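Local coordinates for protein probable starch synthase 4, chloroplastic/amyloplastic (Arabidopsis thaliana, PDB 6GNE) that is a GT-B glycosyltransferase of the starch synthase family, built from two Rossmann-like domains, with adenosine-5'-diphosphate and glycan bound to it, at residues K37-R41 against K42-V46; S486-Q489 against Y490-L493; L326-H329 against A330-T334; K364-D367 against H368-L371; K463-E466 against E467-M470. All blocks are in the same frame, centred on the assembly; numbering follows the deposited sequence.

Interaction 1: K37-R41 against K42-V46; sequences KALQR and KGHLV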
loop_
_atom_site.group_PDB
_atom_site.type_symbol
_atom_site.label_atom_id
_atom_site.label_comp_id
_atom_site.label_asym_id
_atom_site.label_seq_id
_atom_site.Cartn_x
_atom_site.Cartn_y
_atom_site.Cartn_z
ATOM N N LYS A 37 8.288 -10.940 4.181
ATOM C CA LYS A 37 9.121 -11.951 3.532
ATOM C C LYS A 37 10.585 -11.544 3.526
ATOM O O LYS A 37 11.439 -12.380 3.764
ATOM C CB LYS A 37 8.655 -12.274 2.118
ATOM C CG LYS A 37 7.277 -12.921 2.087
ATOM C CD LYS A 37 6.516 -12.718 0.761
ATOM C CE LYS A 37 6.940 -13.740 -0.289
ATOM N NZ LYS A 37 6.002 -13.809 -1.432
ATOM N N ALA A 38 10.873 -10.268 3.270
ATOM C CA ALA A 38 12.255 -9.785 3.268
ATOM C C ALA A 38 12.900 -10.019 4.621
ATOM O O ALA A 38 14.032 -10.469 4.682
ATOM C CB ALA A 38 12.333 -8.332 2.880
ATOM N N LEU A 39 12.161 -9.741 5.695
ATOM C CA LEU A 39 12.627 -9.989 7.065
ATOM C C LEU A 39 12.825 -11.480 7.337
ATOM O O LEU A 39 13.846 -11.881 7.916
ATOM C CB LEU A 39 11.659 -9.382 8.091
ATOM C CG LEU A 39 11.552 -7.853 8.140
ATOM C CD1 LEU A 39 10.368 -7.438 8.989
ATOM C CD2 LEU A 39 12.814 -7.166 8.622
ATOM N N GLN A 40 11.870 -12.296 6.913
ATOM C CA GLN A 40 12.044 -13.744 7.006
ATOM C C GLN A 40 13.312 -14.266 6.270
ATOM O O GLN A 40 13.998 -15.101 6.817
ATOM C CB GLN A 40 10.787 -14.484 6.544
ATOM C CG GLN A 40 10.712 -15.930 7.011
ATOM C CD GLN A 40 9.600 -16.697 6.320
ATOM O OE1 GLN A 40 9.722 -17.054 5.139
ATOM N NE2 GLN A 40 8.520 -16.976 7.056
ATOM N N ARG A 41 13.648 -13.753 5.090
ATOM C CA ARG A 41 14.906 -14.130 4.405
ATOM C C ARG A 41 16.156 -13.731 5.190
ATOM O O ARG A 41 17.188 -14.401 5.117
ATOM C CB ARG A 41 15.032 -13.516 2.999
ATOM C CG ARG A 41 13.906 -13.805 2.009
ATOM C CD ARG A 41 13.216 -15.179 2.195
ATOM N NE ARG A 41 11.939 -15.279 1.432
ATOM C CZ ARG A 41 11.820 -15.325 0.096
ATOM N NH1 ARG A 41 10.607 -15.411 -0.452
ATOM N NH2 ARG A 41 12.887 -15.290 -0.708
ATOM N N LYS A 42 16.074 -12.623 5.921
ATOM C CA LYS A 42 17.180 -12.186 6.779
ATOM C C LYS A 42 17.341 -13.018 8.076
ATOM O O LYS A 42 18.239 -12.755 8.847
ATOM C CB LYS A 42 17.066 -10.685 7.068
ATOM C CG LYS A 42 17.260 -9.858 5.789
ATOM C CD LYS A 42 17.052 -8.350 5.948
ATOM C CE LYS A 42 18.390 -7.620 6.008
ATOM N NZ LYS A 42 18.929 -7.376 4.643
ATOM N N GLY A 43 16.475 -14.008 8.289
ATOM C CA GLY A 43 16.597 -14.963 9.394
ATOM C C GLY A 43 15.742 -14.659 10.610
ATOM O O GLY A 43 15.925 -15.253 11.647
ATOM N N HIS A 44 14.810 -13.728 10.494
ATOM C CA HIS A 44 13.926 -13.383 11.617
ATOM C C HIS A 44 12.704 -14.270 11.595
ATOM O O HIS A 44 12.231 -14.676 10.536
ATOM C CB HIS A 44 13.522 -11.904 11.560
ATOM C CG HIS A 44 14.685 -10.983 11.430
ATOM N ND1 HIS A 44 15.565 -10.759 12.468
ATOM C CD2 HIS A 44 15.150 -10.267 10.371
ATOM C CE1 HIS A 44 16.510 -9.926 12.063
ATOM N NE2 HIS A 44 16.286 -9.619 10.794
ATOM N N LEU A 45 12.211 -14.585 12.781
ATOM C CA LEU A 45 10.953 -15.280 12.925
ATOM C C LEU A 45 9.881 -14.229 12.772
ATOM O O LEU A 45 9.659 -13.438 13.667
ATOM C CB LEU A 45 10.867 -15.950 14.289
ATOM C CG LEU A 45 9.580 -16.684 14.678
ATOM C CD1 LEU A 45 9.183 -17.686 13.593
ATOM C CD2 LEU A 45 9.741 -17.359 16.071
ATOM N N VAL A 46 9.236 -14.196 11.618
ATOM C CA VAL A 46 8.212 -13.197 11.318
ATOM C C VAL A 46 6.849 -13.857 11.375
ATOM O O VAL A 46 6.657 -14.951 10.830
ATOM C CB VAL A 46 8.432 -12.636 9.898
ATOM C CG1 VAL A 46 7.275 -11.735 9.470
ATOM C CG2 VAL A 46 9.778 -11.912 9.815
HETATM O O HOH W 1 8.595 -16.464 9.712
#
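Gly43 and His44 turn back onto Gln40 and Leu39 in a Schellman motif, the local cap that ends helix 27-41 and leads into strand 45-51 of a beta-alpha-beta unit in the N-terminal Rossmann-like domain. Two backbone bonds define it. Gly43 N reaches Gln40 O at 3.1 Å, coming from above the carbonyl plane rather than along a lone pair. His44 N meets Leu39 O at 3.3 Å, a weak bond but a fairly straight one (162°). Gly43 has a phi of 98°, where a CB would jam against the preceding carbonyl oxygen, which accounts for glycine at this turn. One step earlier, Lys42 N still closes a helical bond to Ala38 O (3.2 Å).

Leu39 O also lies at the edge of the His44 imidazole, 3.2 Å from CD2. The His44 ring is brought there with CG beside the backbone N (chi1 -52°), and its nitrogens are held from outside, NE2 by Glu491 and ND1 by Leu10 N. On the strand side, Val46 CG2 packs against Leu39 CB at 3.6 Å, an apolar contact between the last helical turn and the start of the strand. The extended Gln40 side chain carries NE2 to Gly91 O and to a water at 2.7 Å, to which it donates, and the same water donates to Val46 O, also at 2.7 Å.

Interaction 2: S486-Q489 against Y490-L493; sequences SATQ and YEEL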
loop_
_atom_site.group_PDB
_atom_site.type_symbol
_atom_site.label_atom_id
_atom_site.label_comp_id
_atom_site.label_asym_id
_atom_site.label_seq_id
_atom_site.Cartn_x
_atom_site.Cartn_y
_atom_site.Cartn_z
ATOM N N SER A 486 15.593 -1.559 1.776
ATOM C CA SER A 486 14.701 -0.997 2.795
ATOM C C SER A 486 14.386 -1.938 3.956
ATOM O O SER A 486 14.138 -1.460 5.063
ATOM C CB SER A 486 13.391 -0.502 2.186
ATOM O OG SER A 486 13.659 0.629 1.430
ATOM N N ALA A 487 14.349 -3.247 3.715
ATOM C CA ALA A 487 14.240 -4.213 4.806
ATOM C C ALA A 487 15.443 -4.163 5.763
ATOM O O ALA A 487 15.285 -4.283 6.979
ATOM C CB ALA A 487 14.051 -5.607 4.258
ATOM N N THR A 488 16.637 -3.984 5.207
ATOM C CA THR A 488 17.854 -3.715 5.999
ATOM C C THR A 488 17.735 -2.444 6.863
ATOM O O THR A 488 18.208 -2.436 7.980
ATOM C CB THR A 488 19.128 -3.626 5.093
ATOM O OG1 THR A 488 19.227 -4.784 4.264
ATOM C CG2 THR A 488 20.356 -3.593 5.905
ATOM N N GLN A 489 17.121 -1.376 6.357
ATOM C CA GLN A 489 16.922 -0.159 7.182
ATOM C C GLN A 489 15.928 -0.380 8.337
ATOM O O GLN A 489 16.167 0.120 9.451
ATOM C CB GLN A 489 16.440 1.042 6.407
ATOM C CG GLN A 489 17.298 1.539 5.273
ATOM C CD GLN A 489 16.748 2.856 4.721
ATOM O OE1 GLN A 489 16.413 2.982 3.523
ATOM N NE2 GLN A 489 16.605 3.833 5.621
ATOM N N TYR A 490 14.835 -1.107 8.084
ATOM C CA TYR A 490 13.905 -1.480 9.156
ATOM C C TYR A 490 14.595 -2.378 10.219
ATOM O O TYR A 490 14.425 -2.179 11.423
ATOM C CB TYR A 490 12.643 -2.177 8.610
ATOM C CG TYR A 490 11.549 -1.260 8.085
ATOM C CD1 TYR A 490 10.592 -0.728 8.932
ATOM C CD2 TYR A 490 11.455 -0.949 6.743
ATOM C CE1 TYR A 490 9.588 0.097 8.459
ATOM C CE2 TYR A 490 10.453 -0.136 6.268
ATOM C CZ TYR A 490 9.520 0.389 7.123
ATOM O OH TYR A 490 8.527 1.215 6.642
ATOM N N GLU A 491 15.367 -3.355 9.744
ATOM C CA GLU A 491 16.110 -4.264 10.600
ATOM C C GLU A 491 17.034 -3.499 11.558
ATOM O O GLU A 491 17.090 -3.824 12.773
ATOM C CB GLU A 491 16.894 -5.262 9.736
ATOM C CG GLU A 491 17.832 -6.223 10.484
ATOM C CD GLU A 491 18.727 -7.030 9.553
ATOM O OE1 GLU A 491 18.734 -8.268 9.648
ATOM O OE2 GLU A 491 19.429 -6.443 8.704
ATOM N N GLU A 492 17.767 -2.510 11.016
ATOM C CA GLU A 492 18.675 -1.658 11.816
ATOM C C GLU A 492 17.923 -0.813 12.841
ATOM O O GLU A 492 18.447 -0.597 13.924
ATOM C CB GLU A 492 19.587 -0.771 10.939
ATOM C CG GLU A 492 20.688 -1.555 10.195
ATOM C CD GLU A 492 21.400 -0.794 9.041
ATOM O OE1 GLU A 492 20.935 0.313 8.608
ATOM O OE2 GLU A 492 22.446 -1.326 8.556
ATOM N N LEU A 493 16.703 -0.367 12.512
ATOM C CA LEU A 493 15.845 0.301 13.489
ATOM C C LEU A 493 15.394 -0.645 14.591
ATOM O O LEU A 493 15.417 -0.263 15.762
ATOM C CB LEU A 493 14.644 0.970 12.826
ATOM C CG LEU A 493 14.933 2.142 11.880
ATOM C CD1 LEU A 493 13.681 2.483 11.072
ATOM C CD2 LEU A 493 15.511 3.392 12.565
#
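Ala487 O accepts from Glu491 N at 2.9 Å with an N-H...O angle of 160°, the shortest of four successive helical bonds here. The others run from Tyr490 N to Ser486 O, Glu492 N to Thr488 O and Leu493 N to Gln489 O, so each carbonyl of 486-489 is taken by the amide four residues on. Side-chain carbons lie beside two of the same oxygens. Tyr490 keeps CG beside its backbone N (chi1 -82°), which puts one ring edge by Ser486 O, with Tyr490 CD2 3.2 Å away, and Glu492 CG comes to 3.4 Å from Thr488 O.

The four bonds belong to helix 484-499 at the C-terminal end of the chain, which packs on the N-terminal domain, as the last helix of GT-B proteins commonly does. Ala487 rests on Leu35 and Ala38 of helix 27-41, and Leu493 on strand 225-228. At the far end of the Tyr490 ring, OH is hydrogen-bonded to Thr227 OG1.

On another side of the helix, the hydroxyl OG1 of Thr488 is engaged by Gly484 O and Lys42 NZ. Glu491 stretches out with CG anti to the backbone N (chi1 175°). The Thr488 methyl lies loosely near two carboxylates, CG2 being 4.1 Å from Glu492 OE2 and likewise 4.1 Å from Glu491 OE2.

Interaction 3: L326-H329 against A330-T334; sequences LIRH and AIYRT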
loop_
_atom_site.group_PDB
_atom_site.type_symbol
_atom_site.label_atom_id
_atom_site.label_comp_id
_atom_site.label_asym_id
_atom_site.label_seq_id
_atom_site.Cartn_x
_atom_site.Cartn_y
_atom_site.Cartn_z
ATOM N N LEU A 326 -6.877 14.431 -13.925
ATOM C CA LEU A 326 -5.750 14.169 -14.819
ATOM C C LEU A 326 -5.813 12.810 -15.498
ATOM O O LEU A 326 -5.421 12.690 -16.645
ATOM C CB LEU A 326 -4.403 14.326 -14.089
ATOM C CG LEU A 326 -4.136 15.753 -13.627
ATOM C CD1 LEU A 326 -2.877 15.775 -12.785
ATOM C CD2 LEU A 326 -4.059 16.721 -14.838
ATOM N N ILE A 327 -6.312 11.796 -14.803
ATOM C CA ILE A 327 -6.512 10.494 -15.406
ATOM C C ILE A 327 -7.574 10.594 -16.505
ATOM O O ILE A 327 -7.364 10.109 -17.617
ATOM C CB ILE A 327 -6.913 9.442 -14.377
ATOM C CG1 ILE A 327 -5.718 9.179 -13.443
ATOM C CG2 ILE A 327 -7.292 8.143 -15.048
ATOM C CD1 ILE A 327 -6.031 8.383 -12.194
ATOM N N ARG A 328 -8.705 11.221 -16.187
ATOM C CA ARG A 328 -9.721 11.519 -17.180
ATOM C C ARG A 328 -9.130 12.218 -18.418
ATOM O O ARG A 328 -9.380 11.776 -19.540
ATOM C CB ARG A 328 -10.796 12.387 -16.584
ATOM C CG ARG A 328 -11.958 12.673 -17.520
ATOM C CD ARG A 328 -12.816 13.815 -17.056
ATOM N NE ARG A 328 -14.174 13.635 -17.578
ATOM C CZ ARG A 328 -14.593 13.992 -18.803
ATOM N NH1 ARG A 328 -15.867 13.780 -19.153
ATOM N NH2 ARG A 328 -13.759 14.549 -19.692
ATOM N N HIS A 329 -8.351 13.278 -18.208
ATOM C CA HIS A 329 -7.734 14.016 -19.300
ATOM C C HIS A 329 -6.820 13.143 -20.125
ATOM O O HIS A 329 -6.813 13.214 -21.341
ATOM C CB HIS A 329 -6.949 15.231 -18.797
ATOM C CG HIS A 329 -6.155 15.918 -19.869
ATOM N ND1 HIS A 329 -6.750 16.543 -20.938
ATOM C CD2 HIS A 329 -4.816 16.053 -20.053
ATOM C CE1 HIS A 329 -5.814 17.054 -21.725
ATOM N NE2 HIS A 329 -4.629 16.774 -21.209
ATOM N N ALA A 330 -6.037 12.318 -19.455
ATOM C CA ALA A 330 -5.059 11.446 -20.104
ATOM C C ALA A 330 -5.692 10.456 -21.067
ATOM O O ALA A 330 -5.053 10.080 -22.036
ATOM C CB ALA A 330 -4.254 10.690 -19.057
ATOM N N ILE A 331 -6.927 10.032 -20.786
ATOM C CA ILE A 331 -7.606 9.136 -21.678
ATOM C C ILE A 331 -7.744 9.809 -23.047
ATOM O O ILE A 331 -7.330 9.246 -24.069
ATOM C CB ILE A 331 -8.986 8.710 -21.149
ATOM C CG1 ILE A 331 -8.834 7.786 -19.943
ATOM C CG2 ILE A 331 -9.792 7.970 -22.224
ATOM C CD1 ILE A 331 -10.101 7.662 -19.100
ATOM N N TYR A 332 -8.301 11.008 -23.048
ATOM C CA TYR A 332 -8.555 11.735 -24.290
ATOM C C TYR A 332 -7.283 12.205 -24.966
ATOM O O TYR A 332 -7.190 12.183 -26.180
ATOM C CB TYR A 332 -9.524 12.922 -24.066
ATOM C CG TYR A 332 -10.879 12.480 -23.611
ATOM C CD1 TYR A 332 -11.819 12.087 -24.518
ATOM C CD2 TYR A 332 -11.193 12.415 -22.237
ATOM C CE1 TYR A 332 -13.073 11.674 -24.103
ATOM C CE2 TYR A 332 -12.448 12.008 -21.792
ATOM C CZ TYR A 332 -13.393 11.637 -22.734
ATOM O OH TYR A 332 -14.656 11.227 -22.367
ATOM N N ARG A 333 -6.304 12.615 -24.182
ATOM C CA ARG A 333 -5.069 13.109 -24.757
ATOM C C ARG A 333 -4.281 11.982 -25.452
ATOM O O ARG A 333 -3.705 12.172 -26.536
ATOM C CB ARG A 333 -4.211 13.778 -23.680
ATOM C CG ARG A 333 -3.019 14.543 -24.226
ATOM C CD ARG A 333 -3.476 15.596 -25.223
ATOM N NE ARG A 333 -2.450 16.595 -25.449
ATOM C CZ ARG A 333 -2.612 17.690 -26.176
ATOM N NH1 ARG A 333 -3.764 17.943 -26.779
ATOM N NH2 ARG A 333 -1.623 18.557 -26.283
ATOM N N THR A 334 -4.242 10.831 -24.792
ATOM C CA THR A 334 -3.603 9.653 -25.313
ATOM C C THR A 334 -4.195 9.311 -26.662
ATOM O O THR A 334 -3.458 9.034 -27.616
ATOM C CB THR A 334 -3.771 8.469 -24.358
ATOM O OG1 THR A 334 -3.013 8.695 -23.167
ATOM C CG2 THR A 334 -3.305 7.180 -25.002
#
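Arg333 leans on His329 one turn earlier in helix 324-336, and its chain can be followed outward. CB sits over one face of the imidazole, 4.2 Å from the ring centroid and 24° off the ring normal, a CH-pi contact displaced toward the rim; it is also 3.5 Å from His329 O. Arg333 CG continues past the ring, 4.1 Å from His329 NE2. A bend at chi2 (57°) then turns the chain toward its guanidinium tip. The pair faces helix 448-464, whose Asn452 and Leu455 touch Arg333.

One residue back around the helix, Arg328 and Tyr332 meet at a slant. Arg328 NH2 comes 3.5 Å from Tyr332 CE2, while the guanidinium and ring planes differ by 23°. Tyr332 also sets CD2 3.3 Å from Arg328 O, which lies at the ring edge.

Ala330 and Thr334 lie on the sheet-facing side of this beta-alpha-beta helix, together with Ile327 and Ile331, against strands 311-317 and 340-346. Ala330 O accepts from Thr334 N at 3.0 Å and Thr334 OG1 at 2.7 Å, the two donors arriving from opposite faces of the carbonyl plane. The threonine hydroxyl is thus satisfied by its own helix. For His329 and Arg333, carbon over a ring face implies contact by dispersion, while their polar ends are met separately, His329 NE2 by Asn452 OD1 and Arg333 NH1 by a salt bridge to Glu336 OE1.

Interaction 4: K364-D367 against H368-L371; sequences KSHD and HVRL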
loop_
_atom_site.group_PDB
_atom_site.type_symbol
_atom_site.label_atom_id
_atom_site.label_comp_id
_atom_site.label_asym_id
_atom_site.label_seq_id
_atom_site.Cartn_x
_atom_site.Cartn_y
_atom_site.Cartn_z
ATOM N N LYS A 364 -17.360 1.846 -25.416
ATOM C CA LYS A 364 -17.737 0.392 -25.239
ATOM C C LYS A 364 -16.867 -0.622 -26.000
ATOM O O LYS A 364 -16.237 -1.522 -25.388
ATOM C CB LYS A 364 -19.197 0.139 -25.672
ATOM C CG LYS A 364 -20.312 0.423 -24.664
ATOM C CD LYS A 364 -21.678 0.253 -25.353
ATOM C CE LYS A 364 -22.790 1.039 -24.674
ATOM N NZ LYS A 364 -23.196 0.444 -23.368
ATOM N N SER A 365 -16.877 -0.476 -27.332
ATOM C CA SER A 365 -16.065 -1.315 -28.239
ATOM C C SER A 365 -15.253 -0.443 -29.195
ATOM O O SER A 365 -15.196 -0.703 -30.392
ATOM C CB SER A 365 -16.932 -2.313 -28.996
ATOM O OG SER A 365 -17.933 -1.625 -29.699
ATOM N N HIS A 366 -14.637 0.604 -28.647
ATOM C CA HIS A 366 -13.692 1.436 -29.389
ATOM C C HIS A 366 -12.417 0.637 -29.640
ATOM O O HIS A 366 -12.007 -0.207 -28.824
ATOM C CB HIS A 366 -13.328 2.711 -28.601
ATOM C CG HIS A 366 -12.749 3.805 -29.444
ATOM N ND1 HIS A 366 -11.411 4.121 -29.432
ATOM C CD2 HIS A 366 -13.327 4.651 -30.330
ATOM C CE1 HIS A 366 -11.184 5.116 -30.268
ATOM N NE2 HIS A 366 -12.334 5.471 -30.812
ATOM N N ASP A 367 -11.780 0.930 -30.761
ATOM C CA ASP A 367 -10.551 0.255 -31.125
ATOM C C ASP A 367 -9.343 0.548 -30.221
ATOM O O ASP A 367 -8.422 -0.260 -30.178
ATOM C CB ASP A 367 -10.154 0.613 -32.560
ATOM C CG ASP A 367 -11.003 -0.033 -33.602
ATOM O OD1 ASP A 367 -11.936 -0.802 -33.284
ATOM O OD2 ASP A 367 -10.717 0.283 -34.770
ATOM N N HIS A 368 -9.330 1.697 -29.542
ATOM C CA HIS A 368 -8.137 2.205 -28.861
ATOM C C HIS A 368 -8.314 2.534 -27.363
ATOM O O HIS A 368 -7.335 2.789 -26.699
ATOM C CB HIS A 368 -7.611 3.439 -29.619
ATOM C CG HIS A 368 -7.433 3.208 -31.087
ATOM N ND1 HIS A 368 -6.243 2.798 -31.649
ATOM C CD2 HIS A 368 -8.316 3.304 -32.114
ATOM C CE1 HIS A 368 -6.400 2.656 -32.955
ATOM N NE2 HIS A 368 -7.648 2.958 -33.259
ATOM N N VAL A 369 -9.531 2.531 -26.830
ATOM C CA VAL A 369 -9.749 2.854 -25.421
ATOM C C VAL A 369 -10.675 1.850 -24.758
ATOM O O VAL A 369 -11.768 1.620 -25.247
ATOM C CB VAL A 369 -10.323 4.277 -25.270
ATOM C CG1 VAL A 369 -10.583 4.611 -23.810
ATOM C CG2 VAL A 369 -9.314 5.278 -25.812
ATOM N N ARG A 370 -10.236 1.265 -23.640
ATOM C CA ARG A 370 -11.107 0.403 -22.832
ATOM C C ARG A 370 -10.941 0.713 -21.371
ATOM O O ARG A 370 -9.833 0.879 -20.902
ATOM C CB ARG A 370 -10.837 -1.076 -23.092
ATOM C CG ARG A 370 -11.943 -1.998 -22.575
ATOM C CD ARG A 370 -13.184 -2.098 -23.469
ATOM N NE ARG A 370 -12.888 -2.682 -24.776
ATOM C CZ ARG A 370 -12.808 -2.009 -25.942
ATOM N NH1 ARG A 370 -12.991 -0.683 -25.994
ATOM N NH2 ARG A 370 -12.507 -2.653 -27.094
ATOM N N LEU A 371 -12.065 0.811 -20.669
ATOM C CA LEU A 371 -12.105 1.115 -19.237
ATOM C C LEU A 371 -12.692 -0.081 -18.531
ATOM O O LEU A 371 -13.757 -0.550 -18.903
ATOM C CB LEU A 371 -12.986 2.341 -18.974
ATOM C CG LEU A 371 -12.280 3.683 -19.089
ATOM C CD1 LEU A 371 -11.729 3.894 -20.475
ATOM C CD2 LEU A 371 -13.231 4.815 -18.751
#
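Arg370 grips the carbonyl oxygen of His366 end-on with two nitrogens: NH1 and NH2 each lie 3.0 Å from His366 O. The oxygen is close to the guanidinium plane, and NH1 uses a lone pair in the carbonyl plane while NH2 is tilted 23° from it. NH2 has a second acceptor in Leu300 O. Bends at chi2 (80°) and chi3 bring the head back over the loop, and Lys364 O covers one of its faces without a hydrogen bond.

His366 also accepts through its ring. His368 N donates to ND1 at 3.2 Å, from 39° out of the imidazole plane, which suggests that ND1 carries no proton. The two imidazoles meet obliquely, His366 CE1 lying 3.9 Å from His368 CD2.

The turn leads from helix 350-362 into strand 369-372, an outermost strand of the six-stranded parallel sheet in the C-terminal domain. Strand 340-346 lies beside it, and Leu335 of helix 324-336 touches both histidines.

Interaction 5: K463-E466 against E467-M470; sequences KKDE and EKWM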
loop_
_atom_site.group_PDB
_atom_site.type_symbol
_atom_site.label_atom_id
_atom_site.label_comp_id
_atom_site.label_asym_id
_atom_site.label_seq_id
_atom_site.Cartn_x
_atom_site.Cartn_y
_atom_site.Cartn_z
ATOM N N LYS A 463 7.941 6.882 -30.250
ATOM C CA LYS A 463 7.780 6.855 -31.711
ATOM C C LYS A 463 9.056 7.107 -32.516
ATOM O O LYS A 463 9.226 6.493 -33.547
ATOM C CB LYS A 463 6.759 7.906 -32.162
ATOM C CG LYS A 463 5.287 7.588 -31.919
ATOM C CD LYS A 463 4.403 8.474 -32.794
ATOM C CE LYS A 463 2.914 8.244 -32.521
ATOM N NZ LYS A 463 2.435 9.156 -31.444
ATOM N N LYS A 464 9.925 8.030 -32.095
ATOM C CA LYS A 464 10.992 8.538 -32.998
ATOM C C LYS A 464 12.201 7.569 -33.129
ATOM O O LYS A 464 12.829 7.513 -34.188
ATOM C CB LYS A 464 11.438 9.987 -32.637
ATOM C CG LYS A 464 12.802 10.133 -31.904
ATOM C CD LYS A 464 13.030 11.471 -31.153
ATOM C CE LYS A 464 13.503 12.664 -32.028
ATOM N NZ LYS A 464 14.985 12.756 -32.255
ATOM N N ASP A 465 12.517 6.817 -32.069
ATOM C CA ASP A 465 13.684 5.955 -32.039
ATOM C C ASP A 465 13.419 4.657 -31.245
ATOM O O ASP A 465 13.604 4.577 -30.029
ATOM C CB ASP A 465 14.876 6.749 -31.495
ATOM C CG ASP A 465 16.244 6.055 -31.747
ATOM O OD1 ASP A 465 16.303 4.996 -32.419
ATOM O OD2 ASP A 465 17.272 6.602 -31.260
ATOM N N GLU A 466 12.987 3.635 -31.968
ATOM C CA GLU A 466 12.571 2.386 -31.360
ATOM C C GLU A 466 13.654 1.675 -30.543
ATOM O O GLU A 466 13.344 1.096 -29.502
ATOM C CB GLU A 466 12.046 1.458 -32.440
ATOM C CG GLU A 466 11.634 0.074 -31.940
ATOM C CD GLU A 466 10.781 -0.709 -32.900
ATOM O OE1 GLU A 466 10.456 -0.197 -34.000
ATOM O OE2 GLU A 466 10.419 -1.838 -32.496
ATOM N N GLU A 467 14.894 1.704 -31.008
ATOM C CA GLU A 467 16.000 1.036 -30.318
ATOM C C GLU A 467 16.497 1.816 -29.090
ATOM O O GLU A 467 16.927 1.214 -28.123
ATOM C CB GLU A 467 17.154 0.677 -31.314
ATOM C CG GLU A 467 18.590 0.519 -30.775
ATOM C CD GLU A 467 18.796 -0.654 -29.816
ATOM O OE1 GLU A 467 18.176 -1.698 -30.035
ATOM O OE2 GLU A 467 19.558 -0.525 -28.836
ATOM N N LYS A 468 16.432 3.141 -29.135
ATOM C CA LYS A 468 16.750 3.979 -27.966
ATOM C C LYS A 468 15.723 3.729 -26.854
ATOM O O LYS A 468 16.055 3.651 -25.658
ATOM C CB LYS A 468 16.743 5.468 -28.344
ATOM C CG LYS A 468 18.007 6.247 -27.986
ATOM C CD LYS A 468 17.747 7.774 -27.932
ATOM C CE LYS A 468 18.779 8.560 -27.107
ATOM N NZ LYS A 468 18.116 9.534 -26.177
ATOM N N TRP A 469 14.471 3.614 -27.276
ATOM C CA TRP A 469 13.382 3.251 -26.405
ATOM C C TRP A 469 13.563 1.881 -25.775
ATOM O O TRP A 469 13.276 1.696 -24.584
ATOM C CB TRP A 469 12.057 3.290 -27.162
ATOM C CG TRP A 469 10.917 2.941 -26.285
ATOM C CD1 TRP A 469 10.313 1.718 -26.151
ATOM C CD2 TRP A 469 10.265 3.823 -25.389
ATOM N NE1 TRP A 469 9.331 1.790 -25.204
ATOM C CE2 TRP A 469 9.273 3.077 -24.721
ATOM C CE3 TRP A 469 10.417 5.180 -25.089
ATOM C CZ2 TRP A 469 8.404 3.655 -23.783
ATOM C CZ3 TRP A 469 9.575 5.748 -24.146
ATOM C CH2 TRP A 469 8.551 4.980 -23.512
ATOM N N MET A 470 13.998 0.921 -26.580
ATOM C CA MET A 470 14.193 -0.458 -26.116
ATOM C C MET A 470 15.298 -0.537 -25.039
ATOM O O MET A 470 15.209 -1.345 -24.110
ATOM C CB MET A 470 14.521 -1.363 -27.314
ATOM C CG MET A 470 14.062 -2.796 -27.201
ATOM S SD MET A 470 14.511 -3.680 -28.701
ATOM C CE MET A 470 14.802 -5.343 -28.031
#
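Asp465 occupies the N-cap position of helix 466-477, at the junction with helix 448-464, and reaches forward to Lys468 and Trp469. It is the first residue beyond helix 448-464, and its extended backbone (phi -145°) breaks the helical path. Trp469 N donates to Asp465 O at 3.0 Å, nearly in line with the C=O bond and with an N-H...O angle of 165°. Met470 N follows with Glu466 O, also at 3.0 Å.

The Asp465 carboxylate stands near the first amides of the new helix, OD1 being 3.8 Å from both Glu467 N and Lys468 N, but no capping bond is identified. With CG anti to the backbone N, the Asp465 side chain crosses that of Lys468 nearly perpendicularly. Asp465 OD2 is 3.2 Å from Lys468 CB and 3.4 Å from Lys468 CG, so one oxygen runs against the aliphatic root of the lysine, whose ammonium leads away.

Trp469 takes the other direction. Its CB rests 3.5 Å from Glu466 O, and the indole meets Tyr462 of the preceding helix edge-to-face, while touching Arg308. Glu467 has its own partner one turn on, a salt bridge from OE2 to Arg471. The hydrogen bonds identified across the junction are thus the two backbone pairs; Asp465 OD2 and Lys468 NZ, 5.9 Å apart, form no salt bridge, and any attraction is probably weak, though the carboxylate would be expected to interact favourably with the helix dipole.

Overall arrangement
Interactions 1 and 2 belong together: helix 484-499 packs against the end of helix 27-41, with Ala38 CB 3.5 Å from Ala487 CB and polar links alongside. Interactions 3 and 4 form a second pair in the C-terminal domain, where Ile331 CG2 meets Val369 CG1 at 3.8 Å between helix and edge strand. Centres of interactions 1 and 3 are about 42 Å apart, on opposite sides of the chain's centre. Of the three partly buried contacts, interaction 1 combines a helix-end cap with one apolar contact, interaction 2 is chiefly helical backbone bonds, and interaction 3 adds a CH-pi contact. At the surface, interaction 4 relies on arginine and histidine side chains, interaction 5 on backbone bonds at a helix junction.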